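Local coordinates for protein RV1873 (Mycobacterium tuberculosis, PDB 2JEK) that is of unknown function, a conserved all-helical member of the DUF1810 family whose helices wind into a right-handed superhelix, at residues A[63-68]-A[109-114]; A[67-72]-A[76-81]; A[30-35]-A[89-94]; A[36-41]-A[95-100]. All coordinates share one frame; numbering follows the deposited sequence.

Contact 1. Residues A[63-68]-A[109-114]; sequences EEAQAY and MTLFAR
The rings of Tyr68 and Phe112 meet where the axes of segments 63-68 and 109-114 approach to 9.5 Å and cross at -83°. The two side chains cross at about a right angle, but the ring planes are inclined by 52°, so the pair is neither a stack nor an edge-to-face contact. Its geometry is one-sided: Phe112 CZ lies 3.9 Å above the plane of the Tyr68 ring and off its centre, over the rim on the CG and CD2 side. Phe112 gets there because its CG points anti to its own carbonyl carbon (chi1 -73°), while Tyr68 turns its ring out anti to the backbone N. One turn earlier on helix 62-70, Ala65 gives the Phe112 ring a second neighbour. Ala65 O comes to the edge of that ring, near the ring plane, 3.5 Å from Phe112 CE1, and Ala65 CB lies 3.8 Å from the same CE1. Ala65 CB also touches Leu111 CD1 at 3.9 Å, so one methyl touches two neighbouring side chains of helix 101-115. Beyond the pair, Phe13 meets the Tyr68 ring edge-to-face, and Leu78 of helix 74-87 touches both Tyr68 and Phe112. No hydrogen bond links the segments, and all four touching residues are buried. Cohesion here therefore rests on dispersion and shape, with the ring-edge approach of the Ala65 carbonyl O probably adding a weak electrostatic attraction to the ring's C-H groups.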
# COMPACT_ATOMS: atom_id res chain seq x y z
N GLU A 63 -8.93 10.06 6.33
CA GLU A 63 -9.39 9.59 7.64
C GLU A 63 -9.46 8.06 7.67
O GLU A 63 -9.09 7.44 8.67
CB GLU A 63 -10.75 10.20 8.01
CG GLU A 63 -10.72 11.70 8.36
CD GLU A 63 -10.60 12.64 7.15
OE1 GLU A 63 -10.79 12.21 5.98
OE2 GLU A 63 -10.32 13.83 7.38
N GLU A 64 -9.90 7.45 6.57
CA GLU A 64 -9.89 5.99 6.52
C GLU A 64 -8.45 5.44 6.54
O GLU A 64 -8.17 4.45 7.20
CB GLU A 64 -10.67 5.45 5.32
CG GLU A 64 -10.62 3.92 5.26
CD GLU A 64 -11.50 3.28 4.21
OE1 GLU A 64 -12.24 3.98 3.48
OE2 GLU A 64 -11.45 2.04 4.11
N ALA A 65 -7.54 6.11 5.82
CA ALA A 65 -6.13 5.69 5.84
C ALA A 65 -5.57 5.75 7.26
O ALA A 65 -4.82 4.88 7.70
CB ALA A 65 -5.29 6.55 4.89
N GLN A 66 -5.97 6.80 7.99
CA GLN A 66 -5.51 6.95 9.38
C GLN A 66 -6.07 5.84 10.27
O GLN A 66 -5.35 5.27 11.10
CB GLN A 66 -5.87 8.33 9.90
CG GLN A 66 -5.08 9.41 9.19
CD GLN A 66 -5.42 10.82 9.61
OE1 GLN A 66 -6.53 11.09 10.09
NE2 GLN A 66 -4.46 11.73 9.43
N ALA A 67 -7.35 5.53 10.08
CA ALA A 67 -7.96 4.40 10.80
C ALA A 67 -7.29 3.07 10.47
O ALA A 67 -7.11 2.21 11.33
CB ALA A 67 -9.45 4.34 10.51
N TYR A 68 -6.90 2.91 9.21
CA TYR A 68 -6.23 1.71 8.75
C TYR A 68 -4.90 1.52 9.50
O TYR A 68 -4.59 0.44 10.01
CB TYR A 68 -6.00 1.83 7.23
CG TYR A 68 -5.49 0.58 6.54
CD1 TYR A 68 -6.34 -0.20 5.74
CD2 TYR A 68 -4.16 0.18 6.69
CE1 TYR A 68 -5.86 -1.32 5.10
CE2 TYR A 68 -3.69 -0.96 6.06
CZ TYR A 68 -4.55 -1.71 5.28
OH TYR A 68 -4.12 -2.84 4.63
N MET A 109 2.04 4.16 -0.97
CA MET A 109 3.02 4.84 -0.12
C MET A 109 2.74 6.34 -0.02
O MET A 109 2.90 6.93 1.05
CB MET A 109 4.45 4.59 -0.63
CG MET A 109 4.89 3.11 -0.61
SD MET A 109 4.90 2.39 1.05
CE MET A 109 3.27 1.63 1.15
N THR A 110 2.31 6.94 -1.12
CA THR A 110 2.01 8.38 -1.15
C THR A 110 0.86 8.67 -0.18
O THR A 110 0.94 9.60 0.62
CB THR A 110 1.65 8.83 -2.57
OG1 THR A 110 2.78 8.63 -3.42
CG2 THR A 110 1.27 10.31 -2.60
N LEU A 111 -0.19 7.86 -0.26
CA LEU A 111 -1.34 8.01 0.64
C LEU A 111 -0.94 7.87 2.11
O LEU A 111 -1.24 8.76 2.92
CB LEU A 111 -2.39 6.96 0.29
CG LEU A 111 -3.57 6.82 1.27
CD1 LEU A 111 -4.35 8.11 1.39
CD2 LEU A 111 -4.48 5.67 0.85
N PHE A 112 -0.27 6.78 2.45
CA PHE A 112 0.02 6.53 3.86
C PHE A 112 1.08 7.48 4.41
O PHE A 112 1.04 7.86 5.58
CB PHE A 112 0.29 5.04 4.10
CG PHE A 112 -0.96 4.22 4.03
CD1 PHE A 112 -1.85 4.22 5.10
CD2 PHE A 112 -1.29 3.50 2.88
CE1 PHE A 112 -3.04 3.49 5.05
CE2 PHE A 112 -2.49 2.79 2.81
CZ PHE A 112 -3.36 2.77 3.89
N ALA A 113 1.99 7.93 3.55
CA ALA A 113 2.93 8.97 3.95
C ALA A 113 2.24 10.29 4.32
O ALA A 113 2.74 11.03 5.17
CB ALA A 113 3.98 9.20 2.88
N ARG A 114 1.11 10.58 3.67
CA ARG A 114 0.36 11.80 3.96
C ARG A 114 -0.58 11.61 5.14
O ARG A 114 -1.04 12.59 5.74
CB ARG A 114 -0.43 12.25 2.72
CG ARG A 114 0.41 12.66 1.52
CD ARG A 114 1.02 14.05 1.63
NE ARG A 114 1.79 14.39 0.43
CZ ARG A 114 2.07 15.64 0.04
NH1 ARG A 114 1.64 16.68 0.74
NH2 ARG A 114 2.78 15.84 -1.07

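Contact 2. Residues A[67-72]-A[76-81]; sequences AYLQHD and PRLHEC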
# COMPACT_ATOMS: atom_id res chain seq x y z
N ALA A 67 -7.35 5.53 10.08
CA ALA A 67 -7.96 4.40 10.80
C ALA A 67 -7.29 3.07 10.47
O ALA A 67 -7.11 2.21 11.33
CB ALA A 67 -9.45 4.34 10.51
N TYR A 68 -6.90 2.91 9.21
CA TYR A 68 -6.23 1.71 8.75
C TYR A 68 -4.90 1.52 9.50
O TYR A 68 -4.59 0.44 10.01
CB TYR A 68 -6.00 1.83 7.23
CG TYR A 68 -5.49 0.58 6.54
CD1 TYR A 68 -6.34 -0.20 5.74
CD2 TYR A 68 -4.16 0.18 6.69
CE1 TYR A 68 -5.86 -1.32 5.10
CE2 TYR A 68 -3.69 -0.96 6.06
CZ TYR A 68 -4.55 -1.71 5.28
OH TYR A 68 -4.12 -2.84 4.63
N LEU A 69 -4.15 2.62 9.61
CA LEU A 69 -2.89 2.60 10.34
C LEU A 69 -3.06 2.31 11.82
O LEU A 69 -2.19 1.69 12.43
CB LEU A 69 -2.14 3.91 10.14
CG LEU A 69 -1.58 4.14 8.73
CD1 LEU A 69 -1.00 5.53 8.69
CD2 LEU A 69 -0.52 3.11 8.40
N GLN A 70 -4.15 2.79 12.41
CA GLN A 70 -4.42 2.57 13.83
C GLN A 70 -4.81 1.13 14.13
O GLN A 70 -4.66 0.65 15.26
CB GLN A 70 -5.55 3.47 14.31
CG GLN A 70 -5.21 4.94 14.43
CD GLN A 70 -6.43 5.77 14.80
OE1 GLN A 70 -7.50 5.65 14.18
NE2 GLN A 70 -6.27 6.63 15.80
N HIS A 71 -5.34 0.45 13.12
CA HIS A 71 -5.84 -0.92 13.29
C HIS A 71 -4.67 -1.82 13.69
O HIS A 71 -3.64 -1.83 13.03
CB HIS A 71 -6.48 -1.41 11.99
CG HIS A 71 -7.24 -2.69 12.14
ND1 HIS A 71 -6.63 -3.91 12.26
CD2 HIS A 71 -8.58 -2.93 12.17
CE1 HIS A 71 -7.55 -4.86 12.37
NE2 HIS A 71 -8.74 -4.28 12.32
N ASP A 72 -4.83 -2.56 14.80
CA ASP A 72 -3.69 -3.26 15.39
C ASP A 72 -3.25 -4.52 14.62
O ASP A 72 -2.24 -5.16 14.95
CB ASP A 72 -3.96 -3.59 16.86
CG ASP A 72 -2.69 -3.91 17.65
OD1 ASP A 72 -1.63 -3.29 17.38
OD2 ASP A 72 -2.74 -4.80 18.52
N PRO A 76 0.24 -2.63 11.61
CA PRO A 76 1.50 -3.38 11.68
C PRO A 76 1.82 -4.18 10.42
O PRO A 76 2.99 -4.26 10.02
CB PRO A 76 1.31 -4.29 12.90
CG PRO A 76 0.40 -3.49 13.77
CD PRO A 76 -0.60 -2.88 12.80
N ARG A 77 0.80 -4.78 9.80
CA ARG A 77 1.04 -5.54 8.58
C ARG A 77 1.54 -4.64 7.44
O ARG A 77 2.43 -5.03 6.69
CB ARG A 77 -0.22 -6.30 8.14
CG ARG A 77 -0.45 -7.57 8.91
CD ARG A 77 -1.63 -8.32 8.35
NE ARG A 77 -1.81 -9.58 9.06
CZ ARG A 77 -2.77 -10.45 8.81
NH1 ARG A 77 -3.66 -10.21 7.86
NH2 ARG A 77 -2.83 -11.57 9.50
N LEU A 78 0.97 -3.45 7.32
CA LEU A 78 1.41 -2.53 6.27
C LEU A 78 2.86 -2.10 6.48
O LEU A 78 3.63 -2.00 5.52
CB LEU A 78 0.47 -1.32 6.18
CG LEU A 78 0.81 -0.30 5.09
CD1 LEU A 78 0.76 -0.93 3.70
CD2 LEU A 78 -0.11 0.90 5.13
N HIS A 79 3.24 -1.86 7.73
CA HIS A 79 4.63 -1.54 8.01
C HIS A 79 5.52 -2.75 7.75
O HIS A 79 6.64 -2.61 7.23
CB HIS A 79 4.80 -1.06 9.45
CG HIS A 79 4.23 0.29 9.71
ND1 HIS A 79 4.84 1.45 9.28
CD2 HIS A 79 3.13 0.68 10.39
CE1 HIS A 79 4.14 2.49 9.68
NE2 HIS A 79 3.09 2.06 10.35
N GLU A 80 5.04 -3.95 8.11
CA GLU A 80 5.80 -5.16 7.81
C GLU A 80 6.07 -5.29 6.31
O GLU A 80 7.20 -5.53 5.89
CB GLU A 80 5.07 -6.41 8.32
CG GLU A 80 5.58 -7.72 7.71
CD GLU A 80 5.00 -8.95 8.38
OE1 GLU A 80 3.77 -8.96 8.65
OE2 GLU A 80 5.76 -9.91 8.61
N CYS A 81 5.02 -5.09 5.51
CA CYS A 81 5.13 -5.30 4.07
C CYS A 81 6.00 -4.23 3.45
O CYS A 81 6.79 -4.52 2.57
CB CYS A 81 3.74 -5.31 3.44
SG CYS A 81 2.79 -6.80 3.84
O HOH W 1 0.74 2.21 12.04
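Tyr68 offers Leu78 a different part of its ring from the one that faces helix 101-115: Tyr68 CE2 lies 4.1 Å from Leu78 CD2, an oblique approach in which the two side chains cross at about a right angle. Next along the chain, Leu69 has CG anti to its carbonyl carbon (chi1 -70°), which carries Leu69 CD2 to 4.0 Å from the same Leu78 CD2, so one methyl of Leu78 serves two consecutive residues. The backbone of Leu69 adds a polar link. A water donates to Leu69 O at 3.0 Å and is hydrogen-bonded, in the plane of the imidazole, to His79 NE2 at 2.9 Å; His79 ND1 is held by Asp121, so both ring nitrogens have partners. At His71 the chain leaves helical geometry, and His71 ND1 caps the backbone N of Leu73 and Leu74 in the turn that leads into helix 74-87. His71 O meets Pro76 CD at 3.2 Å. Asp72 O lies 3.3 Å from Pro76 CG, where the proline ring lies against the turn. Helices 62-70 and 74-87 are thus consecutive helices joined by a short link, roughly at right angles, as part of the all-helical superhelix.

Contact 3. Residues A[30-35]-A[89-94]; sequences AGRKRG and QGRSIE. With SO4 (sulfate ion), chain B.
Arg91 reaches across to the loop that follows helix 21-29, and its side chain is the part of segment 89-94 that touches residues 30-32. Its CB leaves the backbone toward that loop, with CG anti to the carbonyl carbon (chi1 -69°), and the chain then runs extended from CG to NE. Arg91 CD is the first atom to come near the other segment, 3.9 Å from Gly31 O, and Arg91 NE passes the same oxygen at 4.1 Å; CZ faces it too. At the tip, Arg91 NH1 approaches Gly31 O obliquely to 2.9 Å and also lies 3.7 Å from Arg32 CB, which sits at the edge of the guanidinium near its plane. Arg91 NH2 is 3.9 Å from Ala30 O, an oxygen over one face of the group. The carbonyls met by the guanidinium belong to a helix end: Gly31 has positive phi (82°) and two bonds return to the last turn, the Schellman motif that terminates helix 21-29. Such a C-terminus probably presents partial negative charge to the arginine. Further along the loop, Lys33 NZ donates to Gly35 O at 2.9 Å and forms a salt bridge with Asp101, while its aliphatic chain touches Phe97. At the far end of the other segment, Gln89 NE2 donates to sulfate O4 at 2.6 Å with an N-H...O angle of 146°; Lys128 also binds this ion, which is probably from the crystallisation liquor.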
# COMPACT_ATOMS: atom_id res chain seq x y z
N ALA A 30 11.11 -12.84 -0.29
CA ALA A 30 11.91 -13.35 -1.41
C ALA A 30 12.18 -12.29 -2.48
O ALA A 30 12.94 -12.52 -3.43
CB ALA A 30 11.24 -14.58 -2.03
N GLY A 31 11.53 -11.13 -2.37
CA GLY A 31 11.75 -10.04 -3.31
C GLY A 31 10.99 -10.07 -4.64
O GLY A 31 11.40 -9.42 -5.61
N ARG A 32 9.89 -10.81 -4.70
CA ARG A 32 9.08 -10.79 -5.91
C ARG A 32 7.63 -11.17 -5.66
O ARG A 32 7.34 -12.28 -5.18
CB ARG A 32 9.68 -11.68 -6.99
CG ARG A 32 8.92 -11.68 -8.30
CD ARG A 32 9.82 -12.19 -9.38
NE ARG A 32 9.28 -13.38 -10.03
CZ ARG A 32 10.01 -14.45 -10.33
NH1 ARG A 32 11.30 -14.50 -10.00
NH2 ARG A 32 9.44 -15.49 -10.93
N LYS A 33 6.73 -10.25 -5.99
CA LYS A 33 5.30 -10.49 -5.91
C LYS A 33 4.84 -11.46 -6.99
O LYS A 33 5.19 -11.32 -8.18
CB LYS A 33 4.52 -9.17 -6.03
CG LYS A 33 3.01 -9.36 -6.25
CD LYS A 33 2.25 -8.04 -6.15
CE LYS A 33 0.75 -8.24 -6.21
NZ LYS A 33 0.27 -8.55 -7.59
N ARG A 34 4.05 -12.44 -6.57
CA ARG A 34 3.50 -13.46 -7.49
C ARG A 34 1.97 -13.54 -7.45
O ARG A 34 1.34 -13.85 -8.46
CB ARG A 34 4.08 -14.83 -7.16
CG ARG A 34 5.59 -14.92 -7.16
CD ARG A 34 6.05 -16.32 -6.81
NE ARG A 34 7.50 -16.41 -6.63
CZ ARG A 34 8.33 -16.98 -7.50
NH1 ARG A 34 7.89 -17.53 -8.62
NH2 ARG A 34 9.63 -17.01 -7.22
N GLY A 35 1.38 -13.30 -6.28
CA GLY A 35 -0.05 -13.52 -6.07
C GLY A 35 -0.93 -12.33 -6.43
O GLY A 35 -0.44 -11.24 -6.75
N GLN A 89 17.52 -6.02 -1.96
CA GLN A 89 18.72 -5.40 -2.52
C GLN A 89 18.92 -5.76 -3.98
O GLN A 89 18.66 -6.90 -4.38
CB GLN A 89 19.97 -5.84 -1.76
CG GLN A 89 19.97 -5.47 -0.30
CD GLN A 89 19.97 -3.97 -0.07
OE1 GLN A 89 20.65 -3.21 -0.77
NE2 GLN A 89 19.20 -3.54 0.92
N GLY A 90 19.37 -4.79 -4.76
CA GLY A 90 19.78 -5.01 -6.14
C GLY A 90 18.68 -5.05 -7.18
O GLY A 90 18.96 -5.23 -8.36
N ARG A 91 17.44 -4.87 -6.75
CA ARG A 91 16.31 -4.94 -7.68
C ARG A 91 15.58 -3.61 -7.78
O ARG A 91 15.35 -2.94 -6.77
CB ARG A 91 15.34 -6.04 -7.25
CG ARG A 91 15.88 -7.45 -7.43
CD ARG A 91 14.78 -8.47 -7.21
NE ARG A 91 15.32 -9.79 -6.92
CZ ARG A 91 14.59 -10.91 -6.92
NH1 ARG A 91 13.30 -10.87 -7.21
NH2 ARG A 91 15.18 -12.08 -6.63
N SER A 92 15.21 -3.23 -9.00
CA SER A 92 14.36 -2.07 -9.21
C SER A 92 12.95 -2.46 -8.80
O SER A 92 12.62 -3.65 -8.70
CB SER A 92 14.38 -1.63 -10.67
OG SER A 92 13.69 -2.57 -11.48
N ILE A 93 12.11 -1.46 -8.56
CA ILE A 93 10.79 -1.76 -8.05
C ILE A 93 9.97 -2.57 -9.08
O ILE A 93 9.13 -3.38 -8.69
CB ILE A 93 10.06 -0.48 -7.59
CG1 ILE A 93 8.93 -0.82 -6.60
CG2 ILE A 93 9.59 0.34 -8.78
CD1 ILE A 93 9.38 -1.52 -5.32
N GLU A 94 10.25 -2.37 -10.37
CA GLU A 94 9.52 -3.09 -11.43
C GLU A 94 9.92 -4.55 -11.51
O GLU A 94 9.19 -5.37 -12.09
CB GLU A 94 9.69 -2.41 -12.79
CG GLU A 94 9.23 -0.96 -12.84
CD GLU A 94 10.35 0.04 -12.61
OE1 GLU A 94 11.38 -0.32 -11.98
OE2 GLU A 94 10.20 1.20 -13.05
S SO4 B . 19.18 -0.13 1.67
O1 SO4 B . 20.55 -0.23 2.15
O2 SO4 B . 19.16 -0.10 0.21
O3 SO4 B . 18.54 1.07 2.21
O4 SO4 B . 18.46 -1.32 2.11

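Contact 4. Residues A[36-41]-A[95-100]; sequences HWMWFV and EIFGPP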
# COMPACT_ATOMS: atom_id res chain seq x y z
N HIS A 36 -2.24 -12.56 -6.35
CA HIS A 36 -3.25 -11.58 -6.72
C HIS A 36 -3.79 -10.90 -5.48
O HIS A 36 -4.86 -11.27 -4.96
CB HIS A 36 -4.41 -12.27 -7.45
CG HIS A 36 -3.98 -13.05 -8.65
ND1 HIS A 36 -3.21 -12.52 -9.66
CD2 HIS A 36 -4.23 -14.34 -9.01
CE1 HIS A 36 -3.00 -13.44 -10.58
NE2 HIS A 36 -3.61 -14.55 -10.21
N TRP A 37 -3.06 -9.90 -4.99
CA TRP A 37 -3.40 -9.32 -3.70
C TRP A 37 -3.08 -7.84 -3.52
O TRP A 37 -3.23 -7.32 -2.42
CB TRP A 37 -2.76 -10.13 -2.56
CG TRP A 37 -1.30 -10.54 -2.73
CD1 TRP A 37 -0.83 -11.80 -2.94
CD2 TRP A 37 -0.14 -9.69 -2.65
NE1 TRP A 37 0.54 -11.80 -2.99
CE2 TRP A 37 0.99 -10.52 -2.83
CE3 TRP A 37 0.05 -8.31 -2.45
CZ2 TRP A 37 2.30 -10.01 -2.81
CZ3 TRP A 37 1.36 -7.81 -2.42
CH2 TRP A 37 2.46 -8.67 -2.60
N MET A 38 -2.66 -7.15 -4.58
CA MET A 38 -2.19 -5.78 -4.39
C MET A 38 -3.21 -4.87 -3.70
O MET A 38 -2.86 -4.09 -2.81
CB MET A 38 -1.74 -5.15 -5.71
CG MET A 38 -0.81 -3.97 -5.51
SD MET A 38 0.77 -4.48 -4.81
CE MET A 38 1.62 -2.90 -4.76
N TRP A 39 -4.47 -4.95 -4.12
CA TRP A 39 -5.49 -3.98 -3.73
C TRP A 39 -5.69 -3.91 -2.23
O TRP A 39 -6.02 -2.85 -1.70
CB TRP A 39 -6.84 -4.26 -4.41
CG TRP A 39 -6.75 -4.79 -5.80
CD1 TRP A 39 -6.81 -4.07 -6.97
CD2 TRP A 39 -6.59 -6.16 -6.18
NE1 TRP A 39 -6.69 -4.92 -8.05
CE2 TRP A 39 -6.55 -6.20 -7.59
CE3 TRP A 39 -6.47 -7.36 -5.46
CZ2 TRP A 39 -6.40 -7.40 -8.30
CZ3 TRP A 39 -6.32 -8.55 -6.16
CH2 TRP A 39 -6.28 -8.56 -7.57
N PHE A 40 -5.50 -5.04 -1.55
CA PHE A 40 -5.84 -5.12 -0.13
C PHE A 40 -4.62 -5.36 0.77
O PHE A 40 -4.77 -5.57 1.97
CB PHE A 40 -6.98 -6.12 0.11
CG PHE A 40 -6.75 -7.48 -0.48
CD1 PHE A 40 -5.89 -8.40 0.12
CD2 PHE A 40 -7.40 -7.85 -1.66
CE1 PHE A 40 -5.69 -9.66 -0.42
CE2 PHE A 40 -7.22 -9.12 -2.21
CZ PHE A 40 -6.35 -10.02 -1.58
N VAL A 41 -3.42 -5.32 0.17
CA VAL A 41 -2.14 -5.39 0.91
C VAL A 41 -1.45 -4.00 0.92
O VAL A 41 -0.93 -3.58 1.95
CB VAL A 41 -1.20 -6.47 0.31
CG1 VAL A 41 0.22 -6.40 0.92
CG2 VAL A 41 -1.79 -7.85 0.54
N GLU A 95 11.06 -4.89 -10.91
CA GLU A 95 11.48 -6.28 -10.80
C GLU A 95 10.79 -6.99 -9.63
O GLU A 95 10.63 -8.21 -9.66
CB GLU A 95 13.00 -6.36 -10.68
CG GLU A 95 13.70 -6.01 -12.00
CD GLU A 95 15.22 -5.95 -11.90
OE1 GLU A 95 15.75 -5.23 -11.03
OE2 GLU A 95 15.87 -6.60 -12.74
N ILE A 96 10.37 -6.22 -8.63
CA ILE A 96 9.69 -6.79 -7.46
C ILE A 96 8.18 -6.81 -7.71
O ILE A 96 7.51 -7.82 -7.43
CB ILE A 96 10.00 -5.98 -6.17
CG1 ILE A 96 11.51 -5.89 -5.92
CG2 ILE A 96 9.28 -6.61 -4.96
CD1 ILE A 96 11.92 -4.85 -4.88
N PHE A 97 7.67 -5.69 -8.23
CA PHE A 97 6.25 -5.51 -8.54
C PHE A 97 6.12 -5.20 -10.02
O PHE A 97 6.40 -4.08 -10.45
CB PHE A 97 5.67 -4.32 -7.76
CG PHE A 97 5.63 -4.52 -6.28
CD1 PHE A 97 4.51 -5.07 -5.66
CD2 PHE A 97 6.71 -4.15 -5.50
CE1 PHE A 97 4.48 -5.26 -4.29
CE2 PHE A 97 6.68 -4.32 -4.14
CZ PHE A 97 5.58 -4.88 -3.53
N GLY A 98 5.68 -6.17 -10.81
CA GLY A 98 5.51 -5.93 -12.24
C GLY A 98 4.45 -4.86 -12.47
O GLY A 98 3.48 -4.80 -11.72
N PRO A 99 4.62 -4.00 -13.50
CA PRO A 99 3.53 -3.07 -13.81
C PRO A 99 2.21 -3.84 -13.97
O PRO A 99 2.23 -4.97 -14.48
CB PRO A 99 3.96 -2.44 -15.14
CG PRO A 99 5.45 -2.52 -15.10
CD PRO A 99 5.77 -3.81 -14.40
N PRO A 100 1.08 -3.26 -13.53
CA PRO A 100 0.91 -1.90 -13.02
C PRO A 100 1.07 -1.79 -11.51
O PRO A 100 0.75 -0.75 -10.92
CB PRO A 100 -0.53 -1.58 -13.42
CG PRO A 100 -1.23 -2.90 -13.23
CD PRO A 100 -0.21 -3.98 -13.55
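The two backbones stay well apart, Met38 and Phe97 being the nearest pair with 9.4 Å between their CA atoms, so Met38, Trp37 and Phe97 bridge the interval with side chains alone. Both Met38 and Phe97 direct their CB toward the other segment, and the side chains cross at about a right angle. Met38 starts with CG anti to the backbone N (chi1 -159°) and bends at chi2 (67°), which brings its thioether end beside the phenyl ring. Met38 CE lies 3.7 Å from Phe97 CD1, and Met38 SD is 3.8 Å from Phe97 CE1. This is a Met-aromatic contact of oblique type: Met38 SD stands 4.8 Å from the centroid of the Phe97 ring, 64° off its normal. It joins the short, weakly bonded helical turn 38-41 to the loop after helix 93-96, two pieces of an all-helical fold separated by more than fifty residues. Leu105 of helix 101-115 touches both Met38 and Phe97. Trp37 reaches the same ring from its six-membered end, Trp37 CH2 lying obliquely 4.3 Å from Phe97 CE1. At the polar edge of that indole, Trp37 NE1 hydrogen-bonds Glu27 OE1; Lys33 separately makes a cation-pi contact with the ring system. Leu28 of helix 21-29 touches both Trp37 and Phe97.

How the contacts relate
Contacts 1 and 2 start from the same helix, 62-70, share Ala67 and Tyr68, and have centres 10 Å apart; Phe112 CG lies 3.6 Å from Leu78 CD2, which joins them. Contacts 3 and 4, also 10 Å apart, both use helix 93-96 and are linked by a probable hydrogen bond from Lys33 N to Ile96 O. Between the pairs, contact 1 is 23 Å from contact 3 and 18 Å from contact 4, centre to centre, yet contacts 2 and 4 touch, Leu78 CD1 lying 3.6 Å from Val41 O. Along the chain, contact 2 falls between the segments of contacts 3 and 4, whereas contact 1 crosses both. This interleaving ties residues 30-41 to helices 62-70, 74-87, 93-96 and 101-115.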